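Local coordinates for uncharacterized protein (Bacillus cereus, PDB 5F2H) that is of unknown function but probably acts as a hydrolase, with an alpha/beta-hydrolase domain joined to a helical N-terminal domain, at residues E70-K75 with V103-E108; K151-Q156 with E302-A307; I229-W234 with P290-D295. All blocks are in the same frame, centred on the assembly; numbering follows the deposited sequence.

How the interactions relate
From the N terminus, the chain first builds the helical domain, where interaction 1 closes a loop of 27 residues by bringing helix 97-115 back against helix 61-74. It then crosses to the distant alpha/beta domain: the centres of interactions 1 and 2 lie about 64 Å apart. There, segment 151-156 opens the long loop that helix 300-313 closes in interaction 2, and interaction 3 is nested inside it, joining the end of strand 227-231 to the loop after strand 284-289. Interactions 2 and 3 touch through Ile-229, whose CD1 packs 3.6 Å from Ala-307 CB and also meets Leu-304, placing helix 300-313 against strand 227-231, an inner strand of the sheet.

Interaction 1 (E70-K75 with V103-E108); sequences EAIIEK and VQLCKE
In Ile-72 the first torsion (chi1 -56°) sets the CG1 branch beside the backbone N and CG2 beside the carbonyl carbon; CB points toward helix 97-115, and both branches meet it. The longer branch ends in CD1, which lies 3.6 Å from Cys-106 SG. The shorter one, CG2, is 3.9 Å from Leu-105 CD2 and also near the sulfur. Leu-105 sends CG away from its own backbone N (chi1 -177°) and slides past Ile-72 in the opposite direction. Its CD2 is shared: Ile-73 CD1 comes to 3.8 Å from that methyl, the two side chains crossing at about a right angle.

This is helix-on-helix packing in the all-helical N-terminal domain, whose family is grouped with the TPR-like helical proteins. The axes of the segments 70-74 and 103-108 approach to 10.6 Å at 66°. Ile-72 and Cys-106 are buried, while Ile-73 and Leu-105 lie nearer the surface. Met-102 of helix 97-115 touches both isoleucines and extends the apolar patch, and Leu-84 of helix 81-86 also touches Cys-106. Both isoleucines sit in a wider pi-type turn, with Lys-75 N bonded to Glu-70 O at 2.8 Å. Arg-109, one turn beyond Leu-105, reaches back through NH1 to hydrogen-bond Ile-72 O.

Interaction 2 (K151-Q156 with E302-A307); sequences KSVLDQ and ELLKEA
The 3-10 turn that follows helix 143-150 rests against the C-terminal helix 300-313, and Ser-152 and Leu-304 meet where the two come together. Leu-304 CD1 reaches out to the serine hydroxyl, with OG 3.4 Å away. This is a van der Waals approach, since the methyl offers the oxygen no hydrogen bond. Ser-152 holds OG between its backbone N and carbonyl carbon (chi1 61°), which turns the hydroxyl to the helix. The same methyl is approached by Val-153, whose CG1 lies 4.2 Å from Leu-304 CD1. One leucine methyl thus sits against two consecutive residues of the turn, one polar and one apolar.

Both elements belong to the alpha/beta-hydrolase domain, in which helices flank a central parallel sheet. Helix 300-313 lies on that sheet through Leu-303 and Ala-307, which pack on Tyr-256, and Glu-306 hydrogen-bonds the hydroxyl of the same tyrosine. The 3-10 turn leads into strand 158-164, at the edge of the sheet within this chain. Leu-154 of the turn packs on Ile-124 of the second subunit.

At the other end of the contact, Gln-156 folds over at chi2 (-59°) to bring its amide across the aliphatic part of Lys-305, the two side chains crossing at about a right angle. NE2 stands 3.7 Å from Lys-305 CG and 3.8 Å from Lys-305 CE, so it meets the methylenes at both ends of the bend at chi3, while the ammonium continues beyond them. Asp-155 OD2 is 6.4 Å from Lys-305 NZ, too far for a salt bridge, though the opposite charges may attract weakly.

Interaction 3 (I229-W234 with P290-D295); sequences IFMAPW and PNLKHD
His-294 touches Ala-232 through its ring, and the path starts at CB, from which chi1 (-172°) swings CG away from the backbone N and toward the end of strand 227-231. Beyond CG, the CD2 corner comes to 3.9 Å from Ala-232 CB, the methyl approaching the ring obliquely. At the tip, NE2 is 4.2 Å from Ala-232 O, but its hydrogen bond is with Ser-208 OG. Phe-207 meets the ring as well, and Asp-263 touches the side chain.

Ser-208 lies in a GxSxG pattern that fits the nucleophile elbow of an alpha/beta hydrolase. A histidine on the loop after the last strand, paired with that serine and with an aspartate close by, is consistent with the catalytic triad of this fold. A bound Tris molecule, probably from the crystallisation liquor, sits about 4 Å from the histidine side chain.

Selenomethionine Met-231 touches the same loop at two points. Its chain bends at chi2 and chi3 and carries CE to 3.5 Å from Asp-295 O and 4.3 Å from Leu-292 CD2. His-294 itself is the centre of an inverse gamma turn, and its O accepts a hydrogen bond from Asn-15 of the second subunit.

No hydrogen bond joins the two segments, and the contact between them rests on van der Waals packing, including a methyl set against a carbonyl oxygen; the polar tip of the histidine is directed past it to Ser-208, as would suit a serine-histidine pair in a hydrolase.

Interaction 1 (E70-K75 with V103-E108)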
ATOM      1  N   GLU B  70     -26.431 -42.144   6.018  1.00 74.53           N
ATOM      2  CA  GLU B  70     -26.380 -40.820   6.596  1.00 81.52           C
ATOM      3  C   GLU B  70     -26.012 -39.790   5.533  1.00 82.07           C
ATOM      4  O   GLU B  70     -26.810 -38.912   5.191  1.00 89.42           O
ATOM      5  CB  GLU B  70     -25.398 -40.800   7.761  1.00 82.54           C
ATOM      6  CG  GLU B  70     -25.284 -39.458   8.446  1.00 85.84           C
ATOM      7  CD  GLU B  70     -24.340 -39.510   9.640  1.00 89.51           C
ATOM      8  OE1 GLU B  70     -24.399 -40.513  10.379  1.00 93.00           O
ATOM      9  OE2 GLU B  70     -23.577 -38.539   9.878  1.00 85.90           O
ATOM     10  N   ALA B  71     -24.815 -39.944   4.984  1.00 76.30           N
ATOM     11  CA  ALA B  71     -24.290 -39.055   3.956  1.00 72.02           C
ATOM     12  C   ALA B  71     -25.273 -38.712   2.853  1.00 73.16           C
ATOM     13  O   ALA B  71     -25.508 -37.542   2.548  1.00 72.53           O
ATOM     14  CB  ALA B  71     -23.076 -39.709   3.320  1.00 69.63           C
ATOM     15  N   ILE B  72     -25.835 -39.749   2.250  1.00 72.33           N
ATOM     16  CA  ILE B  72     -26.754 -39.580   1.148  1.00 73.00           C
ATOM     17  C   ILE B  72     -28.188 -39.302   1.555  1.00 79.02           C
ATOM     18  O   ILE B  72     -28.837 -38.429   0.985  1.00 80.25           O
ATOM     19  CB  ILE B  72     -26.716 -40.818   0.266  1.00 74.66           C
ATOM     20  CG1 ILE B  72     -25.278 -41.048  -0.183  1.00 74.45           C
ATOM     21  CG2 ILE B  72     -27.636 -40.636  -0.936  1.00 77.32           C
ATOM     22  CD1 ILE B  72     -25.066 -42.331  -0.946  1.00 74.88           C
ATOM     23  N   ILE B  73     -28.692 -40.035   2.535  1.00 82.99           N
ATOM     24  CA  ILE B  73     -30.058 -39.831   2.972  1.00 90.05           C
ATOM     25  C   ILE B  73     -30.190 -38.588   3.839  1.00 92.60           C
ATOM     26  O   ILE B  73     -30.728 -37.568   3.407  1.00 95.35           O
ATOM     27  CB  ILE B  73     -30.592 -41.044   3.767  1.00 94.29           C
ATOM     28  CG1 ILE B  73     -30.484 -42.324   2.936  1.00 95.15           C
ATOM     29  CG2 ILE B  73     -32.026 -40.806   4.221  1.00 99.33           C
ATOM     30  CD1 ILE B  73     -31.241 -42.267   1.625  1.00 98.63           C
ATOM     31  N   GLU B  74     -29.627 -38.667   5.035  1.00 92.55           N
ATOM     32  CA  GLU B  74     -29.712 -37.595   6.009  1.00 98.98           C
ATOM     33  C   GLU B  74     -29.081 -36.274   5.583  1.00 95.11           C
ATOM     34  O   GLU B  74     -29.705 -35.222   5.715  1.00 99.22           O
ATOM     35  CB  GLU B  74     -29.134 -38.073   7.349  1.00104.99           C
ATOM     36  CG  GLU B  74     -29.810 -39.332   7.915  1.00111.21           C
ATOM     37  CD  GLU B  74     -31.303 -39.158   8.222  1.00116.39           C
ATOM     38  OE1 GLU B  74     -31.792 -38.009   8.292  1.00118.07           O
ATOM     39  OE2 GLU B  74     -31.996 -40.177   8.421  1.00114.41           O
ATOM     40  N   LYS B  75     -27.860 -36.306   5.069  1.00 90.89           N
ATOM     41  CA  LYS B  75     -27.218 -35.062   4.655  1.00 85.90           C
ATOM     42  C   LYS B  75     -27.427 -34.661   3.205  1.00 77.59           C
ATOM     43  O   LYS B  75     -27.084 -33.558   2.817  1.00 71.11           O
ATOM     44  CB  LYS B  75     -25.755 -35.056   5.062  1.00 88.62           C
ATOM     45  CG  LYS B  75     -25.632 -34.954   6.571  1.00 96.43           C
ATOM     46  CD  LYS B  75     -24.193 -34.848   7.030  1.00102.70           C
ATOM     47  CE  LYS B  75     -24.127 -34.497   8.511  1.00111.80           C
ATOM     48  NZ  LYS B  75     -24.837 -35.477   9.377  1.00118.27           N
ATOM     49  N   VAL B 103     -27.513 -45.547  -4.859  1.00 71.83           N
ATOM     50  CA  VAL B 103     -26.998 -45.407  -6.221  1.00 69.99           C
ATOM     51  C   VAL B 103     -27.954 -44.587  -7.072  1.00 72.70           C
ATOM     52  O   VAL B 103     -27.594 -43.564  -7.662  1.00 72.04           O
ATOM     53  CB  VAL B 103     -26.853 -46.783  -6.893  1.00 69.76           C
ATOM     54  CG1 VAL B 103     -26.625 -46.653  -8.393  1.00 71.69           C
ATOM     55  CG2 VAL B 103     -25.749 -47.596  -6.242  1.00 66.64           C
ATOM     56  N   GLN B 104     -29.204 -45.013  -7.078  1.00 76.50           N
ATOM     57  CA  GLN B 104     -30.192 -44.338  -7.878  1.00 80.05           C
ATOM     58  C   GLN B 104     -30.424 -42.919  -7.384  1.00 78.78           C
ATOM     59  O   GLN B 104     -30.678 -42.014  -8.174  1.00 84.33           O
ATOM     60  CB  GLN B 104     -31.527 -45.072  -7.861  1.00 83.86           C
ATOM     61  CG  GLN B 104     -32.201 -44.891  -9.193  1.00 88.65           C
ATOM     62  CD  GLN B 104     -31.388 -45.623 -10.254  1.00 88.62           C
ATOM     63  OE1 GLN B 104     -30.760 -46.650  -9.953  1.00 84.51           O
ATOM     64  NE2 GLN B 104     -31.414 -45.138 -11.489  1.00 90.10           N
ATOM     65  N   LEU B 105     -30.387 -42.736  -6.074  1.00 75.91           N
ATOM     66  CA  LEU B 105     -30.612 -41.432  -5.515  1.00 75.55           C
ATOM     67  C   LEU B 105     -29.495 -40.511  -5.947  1.00 71.49           C
ATOM     68  O   LEU B 105     -29.758 -39.387  -6.362  1.00 72.74           O
ATOM     69  CB  LEU B 105     -30.785 -41.525  -4.002  1.00 81.35           C
ATOM     70  CG  LEU B 105     -31.116 -40.245  -3.233  1.00 86.00           C
ATOM     71  CD1 LEU B 105     -32.273 -39.471  -3.850  1.00 87.80           C
ATOM     72  CD2 LEU B 105     -31.397 -40.613  -1.778  1.00 87.33           C
ATOM     73  N   CYS B 106     -28.255 -40.991  -5.904  1.00 70.19           N
ATOM     74  CA  CYS B 106     -27.105 -40.180  -6.341  1.00 70.25           C
ATOM     75  C   CYS B 106     -27.129 -39.877  -7.835  1.00 69.35           C
ATOM     76  O   CYS B 106     -26.801 -38.771  -8.253  1.00 69.18           O
ATOM     77  CB  CYS B 106     -25.778 -40.862  -6.033  1.00 69.38           C
ATOM     78  SG  CYS B 106     -25.372 -41.012  -4.284  1.00 75.93           S
ATOM     79  N   LYS B 107     -27.503 -40.864  -8.639  1.00 70.42           N
ATOM     80  CA  LYS B 107     -27.548 -40.684 -10.079  1.00 74.80           C
ATOM     81  C   LYS B 107     -28.408 -39.488 -10.419  1.00 76.23           C
ATOM     82  O   LYS B 107     -28.047 -38.649 -11.236  1.00 77.81           O
ATOM     83  CB  LYS B 107     -28.067 -41.938 -10.778  1.00 80.87           C
ATOM     84  CG  LYS B 107     -28.118 -41.718 -12.280  1.00 88.75           C
ATOM     85  CD  LYS B 107     -28.583 -42.923 -13.089  1.00 95.47           C
ATOM     86  CE  LYS B 107     -27.625 -44.097 -13.006  1.00 95.31           C
ATOM     87  NZ  LYS B 107     -28.071 -45.188 -13.926  1.00 97.69           N
ATOM     88  N   GLU B 108     -29.565 -39.439  -9.791  1.00 80.53           N
ATOM     89  CA  GLU B 108     -30.505 -38.365  -9.967  1.00 87.20           C
ATOM     90  C   GLU B 108     -29.856 -37.033  -9.630  1.00 84.33           C
ATOM     91  O   GLU B 108     -29.811 -36.125 -10.462  1.00 83.21           O
ATOM     92  CB  GLU B 108     -31.663 -38.657  -9.024  1.00 95.22           C
ATOM     93  CG  GLU B 108     -32.616 -37.533  -8.703  1.00103.64           C
ATOM     94  CD  GLU B 108     -33.624 -37.998  -7.679  1.00113.55           C
ATOM     95  OE1 GLU B 108     -33.834 -37.291  -6.667  1.00122.32           O
ATOM     96  OE2 GLU B 108     -34.105 -39.141  -7.834  1.00117.86           O
TER

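Interaction 2 (K151-Q156 with E302-A307)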
ATOM      1  N   LYS B 151       6.664  17.039  -2.684  1.00 67.47           N
ATOM      2  CA  LYS B 151       5.929  16.287  -3.708  1.00 75.11           C
ATOM      3  C   LYS B 151       6.407  14.837  -3.834  1.00 74.62           C
ATOM      4  O   LYS B 151       5.594  13.936  -4.071  1.00 75.19           O
ATOM      5  CB  LYS B 151       6.104  16.984  -5.059  1.00 82.13           C
ATOM      6  CG  LYS B 151       5.245  16.446  -6.190  1.00 95.79           C
ATOM      7  CD  LYS B 151       5.603  17.063  -7.544  1.00106.08           C
ATOM      8  CE  LYS B 151       5.596  18.588  -7.526  1.00108.05           C
ATOM      9  NZ  LYS B 151       4.321  19.184  -7.043  1.00110.62           N
ATOM     10  N   SER B 152       7.708  14.613  -3.636  1.00 72.99           N
ATOM     11  CA  SER B 152       8.302  13.274  -3.754  1.00 76.32           C
ATOM     12  C   SER B 152       7.897  12.220  -2.714  1.00 77.64           C
ATOM     13  O   SER B 152       8.485  11.138  -2.685  1.00 83.20           O
ATOM     14  CB  SER B 152       9.825  13.384  -3.805  1.00 76.98           C
ATOM     15  OG  SER B 152      10.334  13.966  -2.628  1.00 78.99           O
ATOM     16  N   VAL B 153       6.936  12.523  -1.846  1.00 77.01           N
ATOM     17  CA  VAL B 153       6.482  11.543  -0.850  1.00 79.79           C
ATOM     18  C   VAL B 153       5.488  10.571  -1.474  1.00 81.24           C
ATOM     19  O   VAL B 153       5.168   9.545  -0.885  1.00 84.16           O
ATOM     20  CB  VAL B 153       5.802  12.186   0.382  1.00 79.42           C
ATOM     21  CG1 VAL B 153       6.791  13.056   1.139  1.00 77.83           C
ATOM     22  CG2 VAL B 153       4.553  12.973  -0.009  1.00 81.49           C
ATOM     23  N   LEU B 154       4.971  10.910  -2.648  1.00 83.42           N
ATOM     24  CA  LEU B 154       4.014  10.045  -3.329  1.00 87.67           C
ATOM     25  C   LEU B 154       4.740   8.775  -3.785  1.00 90.87           C
ATOM     26  O   LEU B 154       4.151   7.701  -3.878  1.00 90.37           O
ATOM     27  CB  LEU B 154       3.402  10.768  -4.521  1.00 90.73           C
ATOM     28  CG  LEU B 154       2.703  12.102  -4.251  1.00 92.64           C
ATOM     29  CD1 LEU B 154       2.205  12.688  -5.565  1.00 97.13           C
ATOM     30  CD2 LEU B 154       1.556  11.956  -3.259  1.00 94.76           C
ATOM     31  N   ASP B 155       6.038   8.920  -4.039  1.00 92.49           N
ATOM     32  CA  ASP B 155       6.900   7.820  -4.466  1.00 94.70           C
ATOM     33  C   ASP B 155       7.021   6.753  -3.374  1.00 93.12           C
ATOM     34  O   ASP B 155       7.533   5.663  -3.626  1.00 92.31           O
ATOM     35  CB  ASP B 155       8.295   8.364  -4.799  1.00 96.73           C
ATOM     36  CG  ASP B 155       8.278   9.405  -5.919  1.00 98.31           C
ATOM     37  OD1 ASP B 155       7.282   9.464  -6.671  1.00 98.93           O
ATOM     38  OD2 ASP B 155       9.275  10.148  -6.064  1.00 97.69           O
ATOM     39  N   GLN B 156       6.573   7.082  -2.159  1.00 90.32           N
ATOM     40  CA  GLN B 156       6.622   6.160  -1.026  1.00 89.10           C
ATOM     41  C   GLN B 156       5.212   5.794  -0.584  1.00 89.51           C
ATOM     42  O   GLN B 156       4.976   5.402   0.557  1.00 85.79           O
ATOM     43  CB  GLN B 156       7.415   6.777   0.112  1.00 85.45           C
ATOM     44  CG  GLN B 156       8.789   7.269  -0.321  1.00 87.43           C
ATOM     45  CD  GLN B 156       9.674   6.187  -0.920  1.00 90.75           C
ATOM     46  OE1 GLN B 156       9.421   4.996  -0.751  1.00 91.40           O
ATOM     47  NE2 GLN B 156      10.748   6.605  -1.594  1.00 92.47           N
ATOM     48  N   GLU B 302      15.923  13.315  -1.867  1.00 86.58           N
ATOM     49  CA  GLU B 302      16.691  12.108  -1.567  1.00 89.70           C
ATOM     50  C   GLU B 302      16.729  11.896  -0.066  1.00 87.87           C
ATOM     51  O   GLU B 302      16.687  10.764   0.404  1.00 88.75           O
ATOM     52  CB  GLU B 302      18.112  12.182  -2.128  1.00 95.06           C
ATOM     53  CG  GLU B 302      18.166  12.089  -3.637  1.00102.29           C
ATOM     54  CD  GLU B 302      17.657  10.744  -4.153  1.00109.91           C
ATOM     55  OE1 GLU B 302      17.367   9.840  -3.335  1.00114.12           O
ATOM     56  OE2 GLU B 302      17.564  10.575  -5.390  1.00108.45           O
ATOM     57  N   LEU B 303      16.824  12.987   0.688  1.00 86.97           N
ATOM     58  CA  LEU B 303      16.831  12.891   2.137  1.00 82.97           C
ATOM     59  C   LEU B 303      15.476  12.369   2.556  1.00 79.26           C
ATOM     60  O   LEU B 303      15.405  11.513   3.433  1.00 79.08           O
ATOM     61  CB  LEU B 303      17.118  14.228   2.799  1.00 82.50           C
ATOM     62  CG  LEU B 303      18.456  14.873   2.426  1.00 87.62           C
ATOM     63  CD1 LEU B 303      18.610  16.201   3.150  1.00 84.70           C
ATOM     64  CD2 LEU B 303      19.630  13.953   2.734  1.00 89.66           C
ATOM     65  N   LEU B 304      14.405  12.875   1.929  1.00 77.08           N
ATOM     66  CA  LEU B 304      13.047  12.398   2.241  1.00 79.23           C
ATOM     67  C   LEU B 304      12.923  10.894   2.066  1.00 83.97           C
ATOM     68  O   LEU B 304      12.153  10.252   2.783  1.00 88.00           O
ATOM     69  CB  LEU B 304      11.973  13.067   1.393  1.00 76.61           C
ATOM     70  CG  LEU B 304      11.522  14.487   1.687  1.00 74.05           C
ATOM     71  CD1 LEU B 304      10.526  14.957   0.636  1.00 72.85           C
ATOM     72  CD2 LEU B 304      10.874  14.514   3.058  1.00 74.83           C
ATOM     73  N   LYS B 305      13.643  10.341   1.092  1.00 86.50           N
ATOM     74  CA  LYS B 305      13.609   8.904   0.864  1.00 90.63           C
ATOM     75  C   LYS B 305      14.175   8.221   2.119  1.00 91.08           C
ATOM     76  O   LYS B 305      13.500   7.378   2.718  1.00 91.07           O
ATOM     77  CB  LYS B 305      14.386   8.529  -0.395  1.00 92.79           C
ATOM     78  CG  LYS B 305      14.290   7.058  -0.756  1.00 97.96           C
ATOM     79  CD  LYS B 305      14.902   6.725  -2.106  1.00102.13           C
ATOM     80  CE  LYS B 305      14.133   7.392  -3.238  1.00103.90           C
ATOM     81  NZ  LYS B 305      14.659   7.001  -4.573  1.00108.69           N
ATOM     82  N   GLU B 306      15.390   8.602   2.526  1.00 90.63           N
ATOM     83  CA  GLU B 306      16.013   8.043   3.740  1.00 88.73           C
ATOM     84  C   GLU B 306      15.119   8.203   4.959  1.00 81.10           C
ATOM     85  O   GLU B 306      14.891   7.269   5.703  1.00 78.07           O
ATOM     86  CB  GLU B 306      17.314   8.748   4.134  1.00 91.49           C
ATOM     87  CG  GLU B 306      18.581   8.452   3.364  1.00 96.59           C
ATOM     88  CD  GLU B 306      19.791   9.098   4.048  1.00100.05           C
ATOM     89  OE1 GLU B 306      20.948   8.815   3.659  1.00104.16           O
ATOM     90  OE2 GLU B 306      19.588   9.854   5.030  1.00100.68           O
ATOM     91  N   ALA B 307      14.681   9.434   5.181  1.00 78.19           N
ATOM     92  CA  ALA B 307      13.830   9.766   6.314  1.00 74.22           C
ATOM     93  C   ALA B 307      12.667   8.804   6.441  1.00 75.08           C
ATOM     94  O   ALA B 307      12.447   8.214   7.485  1.00 73.06           O
ATOM     95  CB  ALA B 307      13.330  11.190   6.177  1.00 70.42           C
TER

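Interaction 3 (I229-W234 with P290-D295)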
ATOM      1  N   ILE B 229       9.575  14.939  10.187  1.00 62.58           N
ATOM      2  CA  ILE B 229      10.729  15.355   9.383  1.00 65.59           C
ATOM      3  C   ILE B 229      10.852  16.871   9.297  1.00 65.12           C
ATOM      4  O   ILE B 229      10.211  17.487   8.449  1.00 63.62           O
ATOM      5  CB  ILE B 229      10.604  14.785   7.949  1.00 66.59           C
ATOM      6  CG1 ILE B 229      10.345  13.273   7.983  1.00 66.97           C
ATOM      7  CG2 ILE B 229      11.856  15.088   7.136  1.00 67.69           C
ATOM      8  CD1 ILE B 229      10.095  12.677   6.624  1.00 66.80           C
ATOM      9  N   PHE B 230      11.703  17.468  10.131  1.00 66.21           N
ATOM     10  CA  PHE B 230      11.842  18.915  10.113  1.00 65.57           C
ATOM     11  C   PHE B 230      13.021  19.439   9.332  1.00 67.23           C
ATOM     12  O   PHE B 230      14.096  18.845   9.327  1.00 74.02           O
ATOM     13  CB  PHE B 230      11.892  19.490  11.513  1.00 67.96           C
ATOM     14  CG  PHE B 230      10.736  19.088  12.376  1.00 68.82           C
ATOM     15  CD1 PHE B 230       9.438  19.080  11.878  1.00 67.46           C
ATOM     16  CD2 PHE B 230      10.915  18.979  13.752  1.00 68.89           C
ATOM     17  CE1 PHE B 230       8.364  18.793  12.711  1.00 69.68           C
ATOM     18  CE2 PHE B 230       9.850  18.707  14.584  1.00 66.24           C
ATOM     19  CZ  PHE B 230       8.575  18.604  14.065  1.00 67.42           C
HETATM   20  N   MSE B 231      12.796  20.572   8.673  1.00 65.25           N
HETATM   21  CA  MSE B 231      13.810  21.230   7.854  1.00 61.49           C
HETATM   22  C   MSE B 231      13.959  22.598   8.438  1.00 61.53           C
HETATM   23  O   MSE B 231      12.989  23.371   8.509  1.00 61.45           O
HETATM   24  CB  MSE B 231      13.308  21.289   6.408  1.00 57.36           C
HETATM   25  CG  MSE B 231      14.222  22.062   5.457  1.00 56.84           C
HETATM   26 SE   MSE B 231      15.914  21.105   5.107  0.78 57.08          SE
HETATM   27  CE  MSE B 231      17.099  22.475   5.901  1.00 58.69           C
ATOM     28  N   ALA B 232      15.154  22.890   8.935  1.00 60.49           N
ATOM     29  CA  ALA B 232      15.424  24.197   9.526  1.00 59.71           C
ATOM     30  C   ALA B 232      14.319  24.671  10.474  1.00 56.32           C
ATOM     31  O   ALA B 232      13.898  25.829  10.424  1.00 53.92           O
ATOM     32  CB  ALA B 232      15.617  25.208   8.410  1.00 61.62           C
ATOM     33  N   PRO B 233      13.849  23.783  11.346  1.00 56.08           N
ATOM     34  CA  PRO B 233      12.793  24.145  12.296  1.00 57.61           C
ATOM     35  C   PRO B 233      13.129  25.343  13.177  1.00 60.53           C
ATOM     36  O   PRO B 233      14.295  25.533  13.563  1.00 60.29           O
ATOM     37  CB  PRO B 233      12.672  22.907  13.177  1.00 57.68           C
ATOM     38  CG  PRO B 233      14.015  22.271  13.106  1.00 59.14           C
ATOM     39  CD  PRO B 233      14.530  22.531  11.723  1.00 58.86           C
ATOM     40  N   TRP B 234      12.112  26.151  13.460  1.00 60.88           N
ATOM     41  CA  TRP B 234      12.264  27.329  14.283  1.00 64.22           C
ATOM     42  C   TRP B 234      11.585  26.993  15.592  1.00 66.86           C
ATOM     43  O   TRP B 234      10.356  26.929  15.670  1.00 68.41           O
ATOM     44  CB  TRP B 234      11.659  28.544  13.603  1.00 65.63           C
ATOM     45  CG  TRP B 234      11.826  29.762  14.394  1.00 68.31           C
ATOM     46  CD1 TRP B 234      13.016  30.386  14.692  1.00 72.38           C
ATOM     47  CD2 TRP B 234      10.794  30.624  14.861  1.00 68.21           C
ATOM     48  NE1 TRP B 234      12.783  31.536  15.413  1.00 77.12           N
ATOM     49  CE2 TRP B 234      11.426  31.715  15.523  1.00 74.01           C
ATOM     50  CE3 TRP B 234       9.402  30.568  14.825  1.00 66.19           C
ATOM     51  CZ2 TRP B 234      10.705  32.743  16.138  1.00 71.51           C
ATOM     52  CZ3 TRP B 234       8.678  31.601  15.442  1.00 70.24           C
ATOM     53  CH2 TRP B 234       9.337  32.674  16.084  1.00 71.25           C
ATOM     54  N   PRO B 290      26.408  20.986   4.864  1.00 96.50           N
ATOM     55  CA  PRO B 290      27.379  22.064   4.778  1.00 98.79           C
ATOM     56  C   PRO B 290      27.025  23.163   3.769  1.00 98.48           C
ATOM     57  O   PRO B 290      26.324  22.911   2.782  1.00101.06           O
ATOM     58  CB  PRO B 290      28.670  21.342   4.372  1.00102.14           C
ATOM     59  CG  PRO B 290      28.239  20.043   3.783  1.00101.32           C
ATOM     60  CD  PRO B 290      26.978  19.679   4.486  1.00 98.40           C
ATOM     61  N   ASN B 291      27.470  24.385   4.070  1.00 95.86           N
ATOM     62  CA  ASN B 291      27.268  25.553   3.219  1.00 91.28           C
ATOM     63  C   ASN B 291      25.834  26.017   3.015  1.00 87.76           C
ATOM     64  O   ASN B 291      25.619  27.128   2.542  1.00 88.66           O
ATOM     65  CB  ASN B 291      27.886  25.277   1.842  1.00 92.84           C
ATOM     66  CG  ASN B 291      29.348  24.869   1.925  1.00 98.12           C
ATOM     67  OD1 ASN B 291      30.046  25.160   2.905  1.00 97.97           O
ATOM     68  ND2 ASN B 291      29.828  24.202   0.880  1.00101.11           N
ATOM     69  N   LEU B 292      24.857  25.193   3.383  1.00 85.73           N
ATOM     70  CA  LEU B 292      23.445  25.533   3.193  1.00 81.96           C
ATOM     71  C   LEU B 292      22.934  26.578   4.181  1.00 79.18           C
ATOM     72  O   LEU B 292      23.246  26.521   5.350  1.00 77.99           O
ATOM     73  CB  LEU B 292      22.601  24.264   3.306  1.00 80.86           C
ATOM     74  CG  LEU B 292      21.091  24.387   3.102  1.00 80.84           C
ATOM     75  CD1 LEU B 292      20.736  24.945   1.726  1.00 80.44           C
ATOM     76  CD2 LEU B 292      20.434  23.032   3.300  1.00 80.67           C
ATOM     77  N   LYS B 293      22.161  27.543   3.683  1.00 80.39           N
ATOM     78  CA  LYS B 293      21.579  28.603   4.517  1.00 76.98           C
ATOM     79  C   LYS B 293      20.145  28.210   4.881  1.00 70.22           C
ATOM     80  O   LYS B 293      19.864  27.019   5.022  1.00 66.35           O
ATOM     81  CB  LYS B 293      21.642  29.979   3.827  1.00 82.63           C
ATOM     82  CG  LYS B 293      23.059  30.486   3.566  1.00 91.07           C
ATOM     83  CD  LYS B 293      23.097  31.926   3.061  1.00 98.20           C
ATOM     84  CE  LYS B 293      22.463  32.134   1.687  1.00100.33           C
ATOM     85  NZ  LYS B 293      23.202  31.435   0.595  1.00107.38           N
ATOM     86  N   HIS B 294      19.239  29.184   5.002  1.00 67.41           N
ATOM     87  CA  HIS B 294      17.848  28.901   5.366  1.00 66.35           C
ATOM     88  C   HIS B 294      17.040  28.590   4.112  1.00 66.84           C
ATOM     89  O   HIS B 294      16.271  29.415   3.576  1.00 63.58           O
ATOM     90  CB  HIS B 294      17.284  30.062   6.152  1.00 66.50           C
ATOM     91  CG  HIS B 294      15.933  29.806   6.744  1.00 65.44           C
ATOM     92  ND1 HIS B 294      14.790  30.423   6.289  1.00 63.82           N
ATOM     93  CD2 HIS B 294      15.545  29.007   7.765  1.00 65.92           C
ATOM     94  CE1 HIS B 294      13.761  30.041   7.021  1.00 66.10           C
ATOM     95  NE2 HIS B 294      14.194  29.187   7.929  1.00 68.00           N
ATOM     96  N   ASP B 295      17.212  27.345   3.685  1.00 65.60           N
ATOM     97  CA  ASP B 295      16.598  26.840   2.497  1.00 66.18           C
ATOM     98  C   ASP B 295      16.732  25.334   2.551  1.00 62.98           C
ATOM     99  O   ASP B 295      17.465  24.828   3.367  1.00 66.32           O
ATOM    100  CB  ASP B 295      17.414  27.377   1.319  1.00 69.46           C
ATOM    101  CG  ASP B 295      16.933  26.874   0.001  1.00 72.06           C
ATOM    102  OD1 ASP B 295      15.760  26.458  -0.080  1.00 72.42           O
ATOM    103  OD2 ASP B 295      17.745  26.897  -0.951  1.00 76.40           O
TER